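Local coordinates for solute-binding protein (Thermoactinomyces vulgaris, PDB 2ZYM) that is a cyclodextrin-binding protein that probably captures the sugar outside the cell and hands it on for uptake across the membrane, at residues A[134-139]-A[258-263]; A[311-316]-A[329-334]. All blocks are in the same frame, centred on the assembly; numbering follows the deposited sequence.

Contact 1: A[134-139]-A[258-263]; sequences IYNKKL and AGINVG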
loop_
_atom_site.group_PDB
_atom_site.type_symbol
_atom_site.label_atom_id
_atom_site.label_comp_id
_atom_site.label_asym_id
_atom_site.label_seq_id
_atom_site.Cartn_x
_atom_site.Cartn_y
_atom_site.Cartn_z
ATOM N N ILE A 134 8.305 2.064 -12.478
ATOM C CA ILE A 134 9.461 2.882 -12.129
ATOM C C ILE A 134 10.643 2.329 -12.912
ATOM O O ILE A 134 10.992 1.154 -12.775
ATOM C CB ILE A 134 9.750 2.870 -10.599
ATOM C CG1 ILE A 134 8.617 3.546 -9.820
ATOM C CG2 ILE A 134 11.050 3.594 -10.276
ATOM C CD1 ILE A 134 7.438 2.677 -9.581
ATOM N N TYR A 135 11.238 3.167 -13.754
ATOM C CA TYR A 135 12.329 2.707 -14.606
ATOM C C TYR A 135 13.624 3.492 -14.429
ATOM O O TYR A 135 13.620 4.640 -13.980
ATOM C CB TYR A 135 11.900 2.627 -16.081
ATOM C CG TYR A 135 11.449 3.929 -16.706
ATOM C CD1 TYR A 135 12.315 4.682 -17.500
ATOM C CD2 TYR A 135 10.148 4.394 -16.528
ATOM C CE1 TYR A 135 11.900 5.877 -18.085
ATOM C CE2 TYR A 135 9.725 5.584 -17.105
ATOM C CZ TYR A 135 10.603 6.317 -17.887
ATOM O OH TYR A 135 10.174 7.492 -18.455
ATOM N N ASN A 136 14.727 2.835 -14.773
ATOM C CA ASN A 136 16.046 3.442 -14.788
ATOM C C ASN A 136 16.265 4.074 -16.158
ATOM O O ASN A 136 16.442 3.367 -17.152
ATOM C CB ASN A 136 17.107 2.372 -14.498
ATOM C CG ASN A 136 18.510 2.942 -14.370
ATOM O OD1 ASN A 136 18.856 3.941 -15.004
ATOM N ND2 ASN A 136 19.334 2.293 -13.556
ATOM N N LYS A 137 16.244 5.405 -16.201
ATOM C CA LYS A 137 16.340 6.153 -17.462
ATOM C C LYS A 137 17.613 5.862 -18.263
ATOM O O LYS A 137 17.629 6.030 -19.482
ATOM C CB LYS A 137 16.203 7.659 -17.219
ATOM C CG LYS A 137 14.786 8.120 -16.917
ATOM C CD LYS A 137 14.667 9.630 -17.038
ATOM C CE LYS A 137 13.231 10.092 -16.857
ATOM N NZ LYS A 137 13.090 11.560 -17.083
ATOM N N LYS A 138 18.666 5.425 -17.574
ATOM C CA LYS A 138 19.927 5.065 -18.225
ATOM C C LYS A 138 19.858 3.699 -18.911
ATOM O O LYS A 138 20.625 3.424 -19.837
ATOM C CB LYS A 138 21.087 5.094 -17.225
ATOM C CG LYS A 138 21.426 6.476 -16.687
ATOM C CD LYS A 138 22.727 6.440 -15.898
ATOM C CE LYS A 138 22.971 7.745 -15.163
ATOM N NZ LYS A 138 24.300 7.747 -14.489
ATOM N N LEU A 139 18.936 2.855 -18.449
ATOM C CA LEU A 139 18.739 1.515 -19.004
ATOM C C LEU A 139 17.552 1.441 -19.960
ATOM O O LEU A 139 17.571 0.677 -20.927
ATOM C CB LEU A 139 18.558 0.488 -17.878
ATOM C CG LEU A 139 19.747 -0.369 -17.430
ATOM C CD1 LEU A 139 20.200 -1.292 -18.557
ATOM C CD2 LEU A 139 20.911 0.476 -16.915
ATOM N N ALA A 258 20.357 6.286 -4.342
ATOM C CA ALA A 258 21.235 5.258 -4.896
ATOM C C ALA A 258 21.739 5.655 -6.291
ATOM O O ALA A 258 22.336 4.844 -7.007
ATOM C CB ALA A 258 20.522 3.916 -4.930
ATOM N N GLY A 259 21.497 6.912 -6.663
ATOM C CA GLY A 259 22.022 7.485 -7.901
ATOM C C GLY A 259 21.281 7.134 -9.179
ATOM O O GLY A 259 21.783 7.381 -10.275
ATOM N N ILE A 260 20.087 6.563 -9.053
ATOM C CA ILE A 260 19.290 6.223 -10.230
ATOM C C ILE A 260 18.542 7.453 -10.740
ATOM O O ILE A 260 17.904 8.173 -9.964
ATOM C CB ILE A 260 18.299 5.062 -9.949
ATOM C CG1 ILE A 260 19.037 3.874 -9.327
ATOM C CG2 ILE A 260 17.596 4.618 -11.234
ATOM C CD1 ILE A 260 18.206 3.103 -8.335
ATOM N N ASN A 261 18.659 7.702 -12.041
ATOM C CA ASN A 261 17.841 8.687 -12.731
ATOM C C ASN A 261 16.482 8.031 -12.963
ATOM O O ASN A 261 16.309 7.261 -13.911
ATOM C CB ASN A 261 18.502 9.088 -14.057
ATOM C CG ASN A 261 17.795 10.247 -14.756
ATOM O OD1 ASN A 261 16.745 10.725 -14.317
ATOM N ND2 ASN A 261 18.379 10.702 -15.859
ATOM N N VAL A 262 15.529 8.326 -12.083
ATOM C CA VAL A 262 14.263 7.589 -12.069
ATOM C C VAL A 262 13.172 8.192 -12.951
ATOM O O VAL A 262 12.908 9.395 -12.909
ATOM C CB VAL A 262 13.718 7.348 -10.624
ATOM C CG1 VAL A 262 14.698 6.512 -9.807
ATOM C CG2 VAL A 262 13.403 8.656 -9.916
ATOM N N GLY A 263 12.557 7.338 -13.757
ATOM C CA GLY A 263 11.356 7.697 -14.497
ATOM C C GLY A 263 10.184 6.959 -13.880
ATOM O O GLY A 263 10.354 5.876 -13.316
HETATM O O HOH W 1 20.150 5.860 -13.607
HETATM O O HOH W 2 22.461 5.917 -12.410
#
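Tyr135 and Gly263 form an antiparallel hydrogen-bonded pair. Tyr135 N donates to Gly263 O at 2.9 Å, and Gly263 N returns an almost straight bond to Tyr135 O. Asn136 and Val262 follow as a non-hydrogen-bonded pair. A third backbone bond, Lys137 N to Asn261 O, carries the ladder one step beyond the strands. Two CA-H...O contacts, from Ile134 to Gly263 O and from Val262 to Tyr135 O, add to the seam.

The Tyr135 ring lies flat over Gly263. Gly263 CA sits 3.8 Å from the ring centroid, 16° off the normal, a CH-pi contact. CG stands between the backbone N and the carbonyl carbon (chi1 60°), which folds the ring over the neighbouring strand. With no side chain, Gly263 lets the ring come this close to its backbone. An alanine in place of Tyr135 would probably leave the Gly263 backbone without its aromatic cover and open a gap above it.

Lys137 crosses Asn261 at a slant. Its CD lies 3.6 Å from Asn261 OD1, and its extended chain brings CE to 3.8 Å from Gly263 CA. On the sheet face opposite the Tyr135 ring, the Asn136 amide meets the CG2 methyl of Ile260, with CG to CG2 at 3.7 Å. Asn136 OD1 also accepts from Lys138 N at 3.0 Å, closing an Asx turn. A water links the same oxygen to Asn261 N. Phe237 of helix 230-238 packs against both Asn136 and Ile260.

Gly259, with positive phi, ends helix 252-257 in a Schellman motif, and after Ile260 and Asn261 the chain enters strand 262-265. Here this outer strand is laid antiparallel against 132-136 in the mixed sheet of one lobe of a periplasmic-binding-protein fold.

Contact 2: A[311-316]-A[329-334]; sequences SRFKET and PMIKNN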
loop_
_atom_site.group_PDB
_atom_site.type_symbol
_atom_site.label_atom_id
_atom_site.label_comp_id
_atom_site.label_asym_id
_atom_site.label_seq_id
_atom_site.Cartn_x
_atom_site.Cartn_y
_atom_site.Cartn_z
ATOM N N SER A 311 5.830 19.218 4.019
ATOM C CA SER A 311 7.148 18.793 4.479
ATOM C C SER A 311 7.319 17.287 4.326
ATOM O O SER A 311 8.382 16.820 3.903
ATOM C CB SER A 311 7.358 19.188 5.941
ATOM O OG SER A 311 8.515 18.569 6.481
ATOM N N ARG A 312 6.274 16.536 4.677
ATOM C CA ARG A 312 6.315 15.077 4.591
ATOM C C ARG A 312 6.580 14.616 3.164
ATOM O O ARG A 312 7.380 13.711 2.941
ATOM C CB ARG A 312 5.037 14.436 5.138
ATOM C CG ARG A 312 5.166 12.926 5.281
ATOM C CD ARG A 312 3.998 12.268 6.003
ATOM N NE ARG A 312 4.367 10.912 6.415
ATOM C CZ ARG A 312 4.328 9.841 5.623
ATOM N NH1 ARG A 312 4.699 8.658 6.094
ATOM N NH2 ARG A 312 3.929 9.942 4.361
ATOM N N PHE A 313 5.914 15.246 2.203
ATOM C CA PHE A 313 6.159 14.931 0.804
ATOM C C PHE A 313 7.603 15.224 0.415
ATOM O O PHE A 313 8.252 14.399 -0.224
ATOM C CB PHE A 313 5.217 15.686 -0.128
ATOM C CG PHE A 313 5.640 15.620 -1.558
ATOM C CD1 PHE A 313 5.463 14.449 -2.290
ATOM C CD2 PHE A 313 6.268 16.705 -2.161
ATOM C CE1 PHE A 313 5.882 14.372 -3.608
ATOM C CE2 PHE A 313 6.687 16.639 -3.481
ATOM C CZ PHE A 313 6.494 15.471 -4.207
ATOM N N LYS A 314 8.096 16.401 0.798
ATOM C CA LYS A 314 9.455 16.821 0.442
ATOM C C LYS A 314 10.507 15.814 0.909
ATOM O O LYS A 314 11.474 15.542 0.194
ATOM C CB LYS A 314 9.765 18.214 1.002
ATOM C CG LYS A 314 9.146 19.365 0.216
ATOM C CD LYS A 314 9.783 20.691 0.611
ATOM C CE LYS A 314 9.224 21.868 -0.179
ATOM N NZ LYS A 314 7.874 22.286 0.295
ATOM N N GLU A 315 10.295 15.253 2.098
ATOM C CA GLU A 315 11.251 14.337 2.712
ATOM C C GLU A 315 11.019 12.870 2.331
ATOM O O GLU A 315 11.970 12.159 2.001
ATOM C CB GLU A 315 11.266 14.511 4.239
ATOM C CG GLU A 315 12.340 13.693 4.946
ATOM C CD GLU A 315 12.605 14.120 6.383
ATOM O OE1 GLU A 315 13.649 13.697 6.922
ATOM O OE2 GLU A 315 11.785 14.862 6.978
ATOM N N THR A 316 9.764 12.424 2.383
ATOM C CA THR A 316 9.443 11.004 2.186
ATOM C C THR A 316 9.154 10.646 0.729
ATOM O O THR A 316 9.334 9.495 0.317
ATOM C CB THR A 316 8.260 10.537 3.085
ATOM O OG1 THR A 316 7.020 11.032 2.562
ATOM C CG2 THR A 316 8.435 11.024 4.511
ATOM N N PRO A 329 1.667 22.879 -7.645
ATOM C CA PRO A 329 2.475 22.563 -8.830
ATOM C C PRO A 329 3.827 21.941 -8.472
ATOM O O PRO A 329 4.386 21.179 -9.265
ATOM C CB PRO A 329 2.668 23.932 -9.495
ATOM C CG PRO A 329 2.431 24.925 -8.404
ATOM C CD PRO A 329 1.338 24.314 -7.592
ATOM N N MET A 330 4.326 22.274 -7.283
ATOM C CA MET A 330 5.543 21.699 -6.710
ATOM C C MET A 330 5.424 20.180 -6.548
ATOM O O MET A 330 6.416 19.454 -6.644
ATOM C CB MET A 330 5.808 22.360 -5.351
ATOM C CG MET A 330 7.136 22.031 -4.681
ATOM S SD MET A 330 7.433 23.042 -3.208
ATOM C CE MET A 330 7.597 24.682 -3.923
ATOM N N ILE A 331 4.201 19.713 -6.308
ATOM C CA ILE A 331 3.925 18.294 -6.117
ATOM C C ILE A 331 3.239 17.701 -7.348
ATOM O O ILE A 331 3.676 16.677 -7.870
ATOM C CB ILE A 331 3.078 18.046 -4.838
ATOM C CG1 ILE A 331 3.708 18.765 -3.635
ATOM C CG2 ILE A 331 2.924 16.544 -4.572
ATOM C CD1 ILE A 331 2.827 18.831 -2.394
ATOM N N LYS A 332 2.180 18.362 -7.816
ATOM C CA LYS A 332 1.381 17.879 -8.943
ATOM C C LYS A 332 2.197 17.659 -10.219
ATOM O O LYS A 332 2.081 16.612 -10.863
ATOM C CB LYS A 332 0.223 18.840 -9.225
ATOM C CG LYS A 332 -0.798 18.304 -10.214
ATOM C CD LYS A 332 -1.757 19.391 -10.665
ATOM C CE LYS A 332 -2.553 18.944 -11.881
ATOM N NZ LYS A 332 -1.660 18.628 -13.038
ATOM N N ASN A 333 3.023 18.641 -10.570
ATOM C CA ASN A 333 3.778 18.603 -11.822
ATOM C C ASN A 333 5.187 18.018 -11.691
ATOM O O ASN A 333 5.968 18.041 -12.648
ATOM C CB ASN A 333 3.813 19.992 -12.464
ATOM C CG ASN A 333 2.424 20.524 -12.783
ATOM O OD1 ASN A 333 1.557 19.788 -13.255
ATOM N ND2 ASN A 333 2.213 21.809 -12.531
ATOM N N ASN A 334 5.503 17.496 -10.508
ATOM C CA ASN A 334 6.738 16.748 -10.289
ATOM C C ASN A 334 6.695 15.478 -11.144
ATOM O O ASN A 334 5.803 14.648 -10.964
ATOM C CB ASN A 334 6.888 16.402 -8.800
ATOM C CG ASN A 334 8.262 15.836 -8.445
ATOM O OD1 ASN A 334 8.896 15.136 -9.234
ATOM N ND2 ASN A 334 8.715 16.126 -7.230
#
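Met330 meets Lys314 at the start of the short helix 329-332. The two side chains cross at about a right angle. Met330 SD lies 3.6 Å from Lys314 NZ and about as near to Lys314 CE. The lysine chain runs extended and then bends at its last torsion (chi4 76°), which turns the ammonium end to the sulfur. Both residues are exposed, so this is an outer margin of the contact. Met330 N is held by Asp328 OD2 at the beginning of the helix.

Ile331 carries the apolar centre. Its CG2 methyl sits over the middle of the Phe313 ring, 3.7 Å from the centroid and 10° off the normal, a CH-pi contact. The CG1 branch comes down nearer the rim, 3.6 Å from Phe313 CD2. CG2 is anti to the backbone N of Ile331 and CG1 lies beside that N, which sets CG2 over the ring centre and CG1 just beyond the CD2-CE2 rim, on the same side. Both residues are buried. Phe313 and Ile331 also give the nearest backbone approach, with CA atoms 8.0 Å apart.

Asn334 closes the segment at the edge of the same ring. Its ND2 lies near the ring plane, 3.8 Å from Phe313 CZ, and the amide stands at 90° to the ring. The other end of the amide is used as an N-cap: OD1 accepts from Val336 N at the start of helix 335-345. The one side chain thus touches the ring and caps the next helix.

No hydrogen bond joins the two segments. Elsewhere on helix 306-316, Arg312 forms a salt bridge with Glu318 and Glu315 bonds Asn34 and Asn35. This is helix-to-helix packing, in which the end of helix 306-316 is joined through Phe313 to the short helix 329-332 and the N-cap of helix 335-345.

How the contacts relate
Contact 1 and contact 2 do not touch. Their centres are about 19 Å apart and their nearest atoms about 8 Å. Along the chain they follow in series, contact 1 closing before contact 2 opens. Contact 1 is a strand pairing held by backbone bonds, linking distant parts of the sequence. Contact 2 is helix packing between near neighbours in the chain, mainly apolar and without a hydrogen bond across it. Contact 1 does not reach the bound sugar through Ile134: the side chain of that residue is about 11 Å from a glucose unit, too far to touch it. All four segments fall within the solute-binding family region.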